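PDB 3OR3: Hpy188I from Helicobacter pylori, which is a GIY-YIG-family restriction endonuclease that probably cuts double-stranded DNA at a specific sequence with the help of a bound metal ion. Local coordinates for residues 24-29 with 75-80; 81-86 with 116-121. All blocks are in the same frame, centred on the assembly; numbering follows the deposited sequence.

Interaction 1 (24-29 with 75-80); sequences DDLKDE and FVIQGK. With CA (calcium ion), chain I.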
loop_
_atom_site.group_PDB
_atom_site.type_symbol
_atom_site.label_atom_id
_atom_site.label_comp_id
_atom_site.label_asym_id
_atom_site.label_seq_id
_atom_site.Cartn_x
_atom_site.Cartn_y
_atom_site.Cartn_z
ATOM N N ASP A 24 -5.463 -25.586 -15.119
ATOM C CA ASP A 24 -4.941 -26.773 -14.443
ATOM C C ASP A 24 -4.008 -26.398 -13.295
ATOM O O ASP A 24 -3.844 -27.167 -12.335
ATOM C CB ASP A 24 -4.226 -27.726 -15.399
ATOM C CG ASP A 24 -3.977 -29.099 -14.771
ATOM O OD1 ASP A 24 -4.953 -29.765 -14.341
ATOM O OD2 ASP A 24 -2.806 -29.496 -14.700
ATOM N N ASP A 25 -3.398 -25.218 -13.374
ATOM C CA ASP A 25 -2.558 -24.736 -12.277
ATOM C C ASP A 25 -3.392 -24.467 -11.004
ATOM O O ASP A 25 -2.830 -24.300 -9.911
ATOM C CB ASP A 25 -1.788 -23.467 -12.674
ATOM C CG ASP A 25 -0.693 -23.738 -13.670
ATOM O OD1 ASP A 25 -0.028 -24.770 -13.566
ATOM O OD2 ASP A 25 -0.501 -22.917 -14.572
ATOM N N LEU A 26 -4.713 -24.468 -11.127
ATOM C CA LEU A 26 -5.603 -24.283 -9.962
ATOM C C LEU A 26 -6.137 -25.582 -9.361
ATOM O O LEU A 26 -6.940 -25.558 -8.435
ATOM C CB LEU A 26 -6.797 -23.413 -10.353
ATOM C CG LEU A 26 -6.475 -21.997 -10.835
ATOM C CD1 LEU A 26 -7.780 -21.261 -11.178
ATOM C CD2 LEU A 26 -5.705 -21.216 -9.773
ATOM N N LYS A 27 -5.682 -26.712 -9.886
ATOM C CA LYS A 27 -6.303 -27.992 -9.550
ATOM C C LYS A 27 -6.207 -28.364 -8.070
ATOM O O LYS A 27 -7.060 -29.089 -7.584
ATOM C CB LYS A 27 -5.737 -29.089 -10.436
ATOM C CG LYS A 27 -4.291 -29.429 -10.166
ATOM C CD LYS A 27 -3.905 -30.663 -10.966
ATOM C CE LYS A 27 -2.405 -30.674 -11.219
ATOM N NZ LYS A 27 -1.655 -30.883 -9.959
ATOM N N ASP A 28 -5.205 -27.852 -7.344
ATOM C CA ASP A 28 -5.098 -28.112 -5.893
ATOM C C ASP A 28 -5.620 -26.997 -5.017
ATOM O O ASP A 28 -5.431 -27.012 -3.793
ATOM C CB ASP A 28 -3.640 -28.372 -5.509
ATOM C CG ASP A 28 -3.075 -29.548 -6.239
ATOM O OD1 ASP A 28 -3.868 -30.426 -6.567
ATOM O OD2 ASP A 28 -1.880 -29.554 -6.544
ATOM N N GLU A 29 -6.250 -26.014 -5.631
ATOM C CA GLU A 29 -6.807 -24.921 -4.870
ATOM C C GLU A 29 -8.066 -25.377 -4.150
ATOM O O GLU A 29 -8.617 -26.469 -4.400
ATOM C CB GLU A 29 -7.076 -23.721 -5.761
ATOM C CG GLU A 29 -5.803 -23.013 -6.258
ATOM C CD GLU A 29 -4.725 -23.044 -5.220
ATOM O OE1 GLU A 29 -4.882 -22.384 -4.168
ATOM O OE2 GLU A 29 -3.753 -23.779 -5.439
ATOM N N PHE A 75 -11.326 -13.788 -5.529
ATOM C CA PHE A 75 -11.314 -14.099 -6.965
ATOM C C PHE A 75 -11.462 -15.609 -7.110
ATOM O O PHE A 75 -10.675 -16.368 -6.534
ATOM C CB PHE A 75 -9.977 -13.690 -7.608
ATOM C CG PHE A 75 -9.792 -12.210 -7.770
ATOM C CD1 PHE A 75 -10.804 -11.311 -7.496
ATOM C CD2 PHE A 75 -8.608 -11.731 -8.315
ATOM C CE1 PHE A 75 -10.639 -9.939 -7.728
ATOM C CE2 PHE A 75 -8.428 -10.388 -8.533
ATOM C CZ PHE A 75 -9.449 -9.481 -8.247
ATOM N N VAL A 76 -12.454 -16.019 -7.891
ATOM C CA VAL A 76 -12.795 -17.441 -8.085
ATOM C C VAL A 76 -12.803 -17.788 -9.587
ATOM O O VAL A 76 -13.406 -17.072 -10.397
ATOM C CB VAL A 76 -14.157 -17.739 -7.446
ATOM C CG1 VAL A 76 -14.556 -19.230 -7.600
ATOM C CG2 VAL A 76 -14.178 -17.338 -5.987
ATOM N N ILE A 77 -12.116 -18.868 -9.958
ATOM C CA ILE A 77 -12.021 -19.282 -11.353
ATOM C C ILE A 77 -12.436 -20.735 -11.442
ATOM O O ILE A 77 -11.818 -21.590 -10.829
ATOM C CB ILE A 77 -10.590 -19.126 -11.915
ATOM C CG1 ILE A 77 -10.106 -17.682 -11.742
ATOM C CG2 ILE A 77 -10.541 -19.590 -13.416
ATOM C CD1 ILE A 77 -8.682 -17.439 -12.076
ATOM N N GLN A 78 -13.516 -20.989 -12.172
ATOM C CA GLN A 78 -14.108 -22.317 -12.294
ATOM C C GLN A 78 -14.275 -22.985 -10.945
ATOM O O GLN A 78 -13.869 -24.122 -10.755
ATOM C CB GLN A 78 -13.286 -23.181 -13.274
ATOM C CG GLN A 78 -13.766 -22.982 -14.692
ATOM C CD GLN A 78 -12.912 -23.653 -15.745
ATOM O OE1 GLN A 78 -12.705 -23.093 -16.826
ATOM N NE2 GLN A 78 -12.432 -24.834 -15.458
ATOM N N GLY A 79 -14.864 -22.266 -9.989
ATOM C CA GLY A 79 -15.077 -22.823 -8.657
ATOM C C GLY A 79 -13.903 -22.736 -7.681
ATOM O O GLY A 79 -14.098 -22.963 -6.478
ATOM N N LYS A 80 -12.690 -22.434 -8.166
ATOM C CA LYS A 80 -11.461 -22.500 -7.321
ATOM C C LYS A 80 -11.099 -21.110 -6.791
ATOM O O LYS A 80 -11.159 -20.140 -7.525
ATOM C CB LYS A 80 -10.249 -23.053 -8.111
ATOM C CG LYS A 80 -10.321 -24.541 -8.518
ATOM C CD LYS A 80 -10.539 -25.408 -7.297
ATOM C CE LYS A 80 -10.364 -26.887 -7.584
ATOM N NZ LYS A 80 -10.454 -27.689 -6.349
HETATM CA CA CA I . -4.515 -32.469 -5.658
HETATM O O HOH W 1 -6.042 -33.629 -3.754
HETATM O O HOH W 2 -4.704 -32.964 -8.232
HETATM O O HOH W 3 -2.991 -34.464 -6.304
#

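Interaction 2 (81-86 with 116-121); sequences IFKIGH and YFVLQS. With CA (calcium ion), chain H; nucleotides of chain E.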
loop_
_atom_site.group_PDB
_atom_site.type_symbol
_atom_site.label_atom_id
_atom_site.label_comp_id
_atom_site.label_asym_id
_atom_site.label_seq_id
_atom_site.Cartn_x
_atom_site.Cartn_y
_atom_site.Cartn_z
ATOM N N ILE A 81 -10.749 -21.024 -5.512
ATOM C CA ILE A 81 -10.272 -19.777 -4.948
ATOM C C ILE A 81 -8.846 -19.502 -5.407
ATOM O O ILE A 81 -7.911 -20.224 -5.047
ATOM C CB ILE A 81 -10.349 -19.751 -3.426
ATOM C CG1 ILE A 81 -11.813 -19.802 -2.993
ATOM C CG2 ILE A 81 -9.690 -18.493 -2.902
ATOM C CD1 ILE A 81 -11.992 -19.941 -1.468
ATOM N N PHE A 82 -8.705 -18.470 -6.229
ATOM C CA PHE A 82 -7.404 -18.036 -6.720
ATOM C C PHE A 82 -6.720 -17.041 -5.753
ATOM O O PHE A 82 -5.532 -17.123 -5.494
ATOM C CB PHE A 82 -7.566 -17.415 -8.107
ATOM C CG PHE A 82 -6.364 -16.661 -8.576
ATOM C CD1 PHE A 82 -5.232 -17.339 -9.007
ATOM C CD2 PHE A 82 -6.346 -15.263 -8.560
ATOM C CE1 PHE A 82 -4.069 -16.640 -9.421
ATOM C CE2 PHE A 82 -5.196 -14.565 -8.966
ATOM C CZ PHE A 82 -4.074 -15.249 -9.415
ATOM N N LYS A 83 -7.487 -16.102 -5.224
ATOM C CA LYS A 83 -6.942 -15.100 -4.359
ATOM C C LYS A 83 -8.005 -14.511 -3.430
ATOM O O LYS A 83 -9.172 -14.398 -3.795
ATOM C CB LYS A 83 -6.291 -13.971 -5.191
ATOM C CG LYS A 83 -5.757 -12.845 -4.309
ATOM C CD LYS A 83 -4.807 -11.906 -5.046
ATOM C CE LYS A 83 -4.307 -10.787 -4.116
ATOM N NZ LYS A 83 -3.370 -9.857 -4.803
ATOM N N ILE A 84 -7.550 -14.123 -2.235
ATOM C CA ILE A 84 -8.292 -13.283 -1.305
ATOM C C ILE A 84 -7.486 -11.987 -1.121
ATOM O O ILE A 84 -6.271 -12.015 -0.927
ATOM C CB ILE A 84 -8.501 -13.969 0.050
ATOM C CG1 ILE A 84 -9.354 -15.240 -0.115
ATOM C CG2 ILE A 84 -9.160 -12.994 1.049
ATOM C CD1 ILE A 84 -9.224 -16.278 1.025
ATOM N N GLY A 85 -8.145 -10.847 -1.223
ATOM C CA GLY A 85 -7.485 -9.564 -0.985
ATOM C C GLY A 85 -8.427 -8.525 -0.441
ATOM O O GLY A 85 -9.518 -8.850 -0.069
ATOM N N HIS A 86 -7.997 -7.272 -0.399
ATOM C CA HIS A 86 -8.823 -6.197 0.100
ATOM C C HIS A 86 -8.509 -4.859 -0.595
ATOM O O HIS A 86 -7.469 -4.682 -1.229
ATOM C CB HIS A 86 -8.647 -6.019 1.627
ATOM C CG HIS A 86 -7.442 -5.208 1.977
ATOM N ND1 HIS A 86 -6.158 -5.692 1.858
ATOM C CD2 HIS A 86 -7.321 -3.918 2.366
ATOM C CE1 HIS A 86 -5.298 -4.733 2.148
ATOM N NE2 HIS A 86 -5.977 -3.647 2.462
ATOM N N TYR A 116 1.401 -7.353 -11.427
ATOM C CA TYR A 116 2.015 -8.108 -12.520
ATOM C C TYR A 116 1.707 -9.607 -12.456
ATOM O O TYR A 116 1.183 -10.178 -13.415
ATOM C CB TYR A 116 3.516 -7.892 -12.524
ATOM C CG TYR A 116 4.252 -8.779 -13.464
ATOM C CD1 TYR A 116 4.191 -8.579 -14.827
ATOM C CD2 TYR A 116 5.046 -9.830 -12.986
ATOM C CE1 TYR A 116 4.894 -9.401 -15.718
ATOM C CE2 TYR A 116 5.748 -10.647 -13.868
ATOM C CZ TYR A 116 5.655 -10.439 -15.221
ATOM O OH TYR A 116 6.362 -11.241 -16.091
ATOM N N PHE A 117 1.987 -10.228 -11.325
ATOM C CA PHE A 117 1.705 -11.644 -11.167
ATOM C C PHE A 117 0.194 -11.970 -11.419
ATOM O O PHE A 117 -0.149 -12.901 -12.181
ATOM C CB PHE A 117 2.195 -12.148 -9.789
ATOM C CG PHE A 117 1.545 -13.412 -9.376
ATOM C CD1 PHE A 117 1.935 -14.617 -9.943
ATOM C CD2 PHE A 117 0.474 -13.398 -8.485
ATOM C CE1 PHE A 117 1.284 -15.821 -9.596
ATOM C CE2 PHE A 117 -0.172 -14.576 -8.162
ATOM C CZ PHE A 117 0.231 -15.780 -8.719
ATOM N N VAL A 118 -0.699 -11.185 -10.830
ATOM C CA VAL A 118 -2.109 -11.464 -10.960
ATOM C C VAL A 118 -2.636 -11.165 -12.362
ATOM O O VAL A 118 -3.295 -12.014 -12.959
ATOM C CB VAL A 118 -2.945 -10.758 -9.894
ATOM C CG1 VAL A 118 -4.423 -10.925 -10.174
ATOM C CG2 VAL A 118 -2.593 -11.311 -8.447
ATOM N N LEU A 119 -2.320 -10.000 -12.924
ATOM C CA LEU A 119 -2.836 -9.689 -14.240
ATOM C C LEU A 119 -2.356 -10.729 -15.252
ATOM O O LEU A 119 -3.140 -11.214 -16.058
ATOM C CB LEU A 119 -2.432 -8.305 -14.722
ATOM C CG LEU A 119 -2.995 -7.891 -16.103
ATOM C CD1 LEU A 119 -4.550 -7.811 -16.142
ATOM C CD2 LEU A 119 -2.418 -6.568 -16.590
ATOM N N GLN A 120 -1.067 -11.019 -15.238
ATOM C CA GLN A 120 -0.490 -11.922 -16.244
ATOM C C GLN A 120 -1.021 -13.340 -16.093
ATOM O O GLN A 120 -1.313 -14.017 -17.119
ATOM C CB GLN A 120 1.033 -11.912 -16.192
ATOM C CG GLN A 120 1.698 -10.590 -16.620
ATOM C CD GLN A 120 1.167 -10.056 -17.925
ATOM O OE1 GLN A 120 1.066 -10.798 -18.920
ATOM N NE2 GLN A 120 0.815 -8.762 -17.944
ATOM N N SER A 121 -1.198 -13.771 -14.839
ATOM C CA SER A 121 -1.804 -15.090 -14.552
ATOM C C SER A 121 -3.243 -15.179 -15.040
ATOM O O SER A 121 -3.641 -16.142 -15.685
ATOM C CB SER A 121 -1.727 -15.416 -13.050
ATOM O OG SER A 121 -0.358 -15.564 -12.634
HETATM CA CA CA H . -5.100 -7.950 1.156
ATOM O OP3 DG E 1 -6.045 -6.560 -3.150
ATOM P P DG E 1 -4.591 -6.777 -2.777
ATOM O OP1 DG E 1 -4.423 -7.451 -1.419
ATOM O OP2 DG E 1 -3.794 -7.427 -3.897
ATOM O "O5'" DG E 1 -3.924 -5.302 -2.595
ATOM C "C5'" DG E 1 -3.742 -4.749 -1.278
ATOM C "C4'" DG E 1 -3.467 -3.272 -1.377
ATOM O "O4'" DG E 1 -2.240 -3.112 -2.137
ATOM C "C3'" DG E 1 -4.538 -2.467 -2.127
ATOM O "O3'" DG E 1 -4.721 -1.206 -1.474
ATOM C "C2'" DG E 1 -3.883 -2.222 -3.469
ATOM C "C1'" DG E 1 -2.453 -2.037 -3.012
ATOM N N9 DG E 1 -1.450 -2.067 -4.067
ATOM C C8 DG E 1 -1.041 -3.140 -4.827
ATOM N N7 DG E 1 -0.207 -2.805 -5.776
ATOM C C5 DG E 1 -0.034 -1.436 -5.608
ATOM C C6 DG E 1 0.744 -0.512 -6.347
ATOM O O6 DG E 1 1.401 -0.711 -7.372
ATOM N N1 DG E 1 0.681 0.769 -5.796
ATOM C C2 DG E 1 -0.064 1.118 -4.699
ATOM N N2 DG E 1 0.018 2.399 -4.292
ATOM N N3 DG E 1 -0.833 0.273 -4.035
ATOM C C4 DG E 1 -0.764 -0.978 -4.539
#

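Interaction 1 (24-29 with 75-80)
K80 lies along the turn L26–E29, and its chain shows how a long lysine can use carbon for packing and nitrogen for bonding. CB packs on both L26 CB and E29 CB, the latter at 4.0 Å. The next carbon, CG, passes 3.5 Å from L26 O, a carbonyl already engaged by E29 N in the type I turn. A bend at chi2 (-56°) then directs the chain across that turn, and CD and CE run on past the carbonyl oxygens of L26 and E29. At the tip, NZ donates to E29 O over 2.9 Å; it comes from above the carbonyl plane, 39° out of it. A salt bridge to D31 gives the ammonium group a charged partner as well. Beside the lysine, L26 CD1 packs on I77 CB at 3.6 Å, the two side chains crossing at about a right angle. On the outer side of the turn, D28 OD1 binds a calcium ion at 2.3 Å, with three waters as further ligands. The carboxylate of E29 leads away, and its OE1 accepts from the backbone of I175 in the second subunit. The contact thus joins the loop before strand 42-50 to the type I' turn of the hairpin formed by strands 71-77 and 80-87, with L26 and I77 both reaching F82 on the second of these strands.

Interaction 2 (81-86 with 116-121)
F82 and V118 meet with the phenylalanine ring edge-on: V118 CG1 lies near the ring plane, 3.9 Å from F82 CE2. F117 comes toward F82 from the opposite direction, and its CE2 approaches F82 CZ obliquely at 4.2 Å. S121 CB, one helical turn after F117, adds another oblique contact at the same end of the ring. The two methyls of V118 divide the work, for CG1 serves F82 while CG2 touches the outer half of K83. This lysine crosses the valine at about a right angle, its CD 4.1 Å from V118 CG2. With CG anti to the backbone N (chi1 177°) and every later torsion extended, K83 carries NZ past the helix to the DNA. That two consecutive residues send their side chains to the same helix follows from a classic beta bulge: F82 and K83 both face F75 on strand 71-77. The strand and helix segments run roughly antiparallel, at 147°, with their axes 11.1 Å apart. In GIY-YIG nucleases the second half of the name comes from such a strand, and K83-I84-G85 is its probable counterpart here. Beyond the hydrophobic contact, K83 NZ donates to OP2 of DG1 of chain E over 2.6 Å, and also bonds the hydroxyl of Y98. H86 reaches the same phosphate through a calcium ion, which sits in the plane of the imidazole, 2.6 Å from H86 ND1; OP1 of DG1 is a further ligand. On the helix, S121 OG donates to F117 O over 2.7 Å, and that carbonyl also accepts from S121 N on the opposite face of its plane.

The centres of interactions 1 and 2 are 11 Å apart, and the two follow in series: interaction 1 closes at K80, just before interaction 2 opens at I81. They share one hairpin, because strands 71-77 and 80-87 are neighbours in the five-stranded antiparallel sheet, 80-87 being one of its two edge strands within the chain. The N-terminal loop packs against the hairpin turn, whereas helix 113-125 packs against the following strand. L26 CD2 and F82 CD1, 4.0 Å apart, join the two contacts. Both also touch the second subunit, so this one hairpin links the N-terminal loop, the dimer interface and the site where H86, a calcium ion and K83 meet the DNA phosphate.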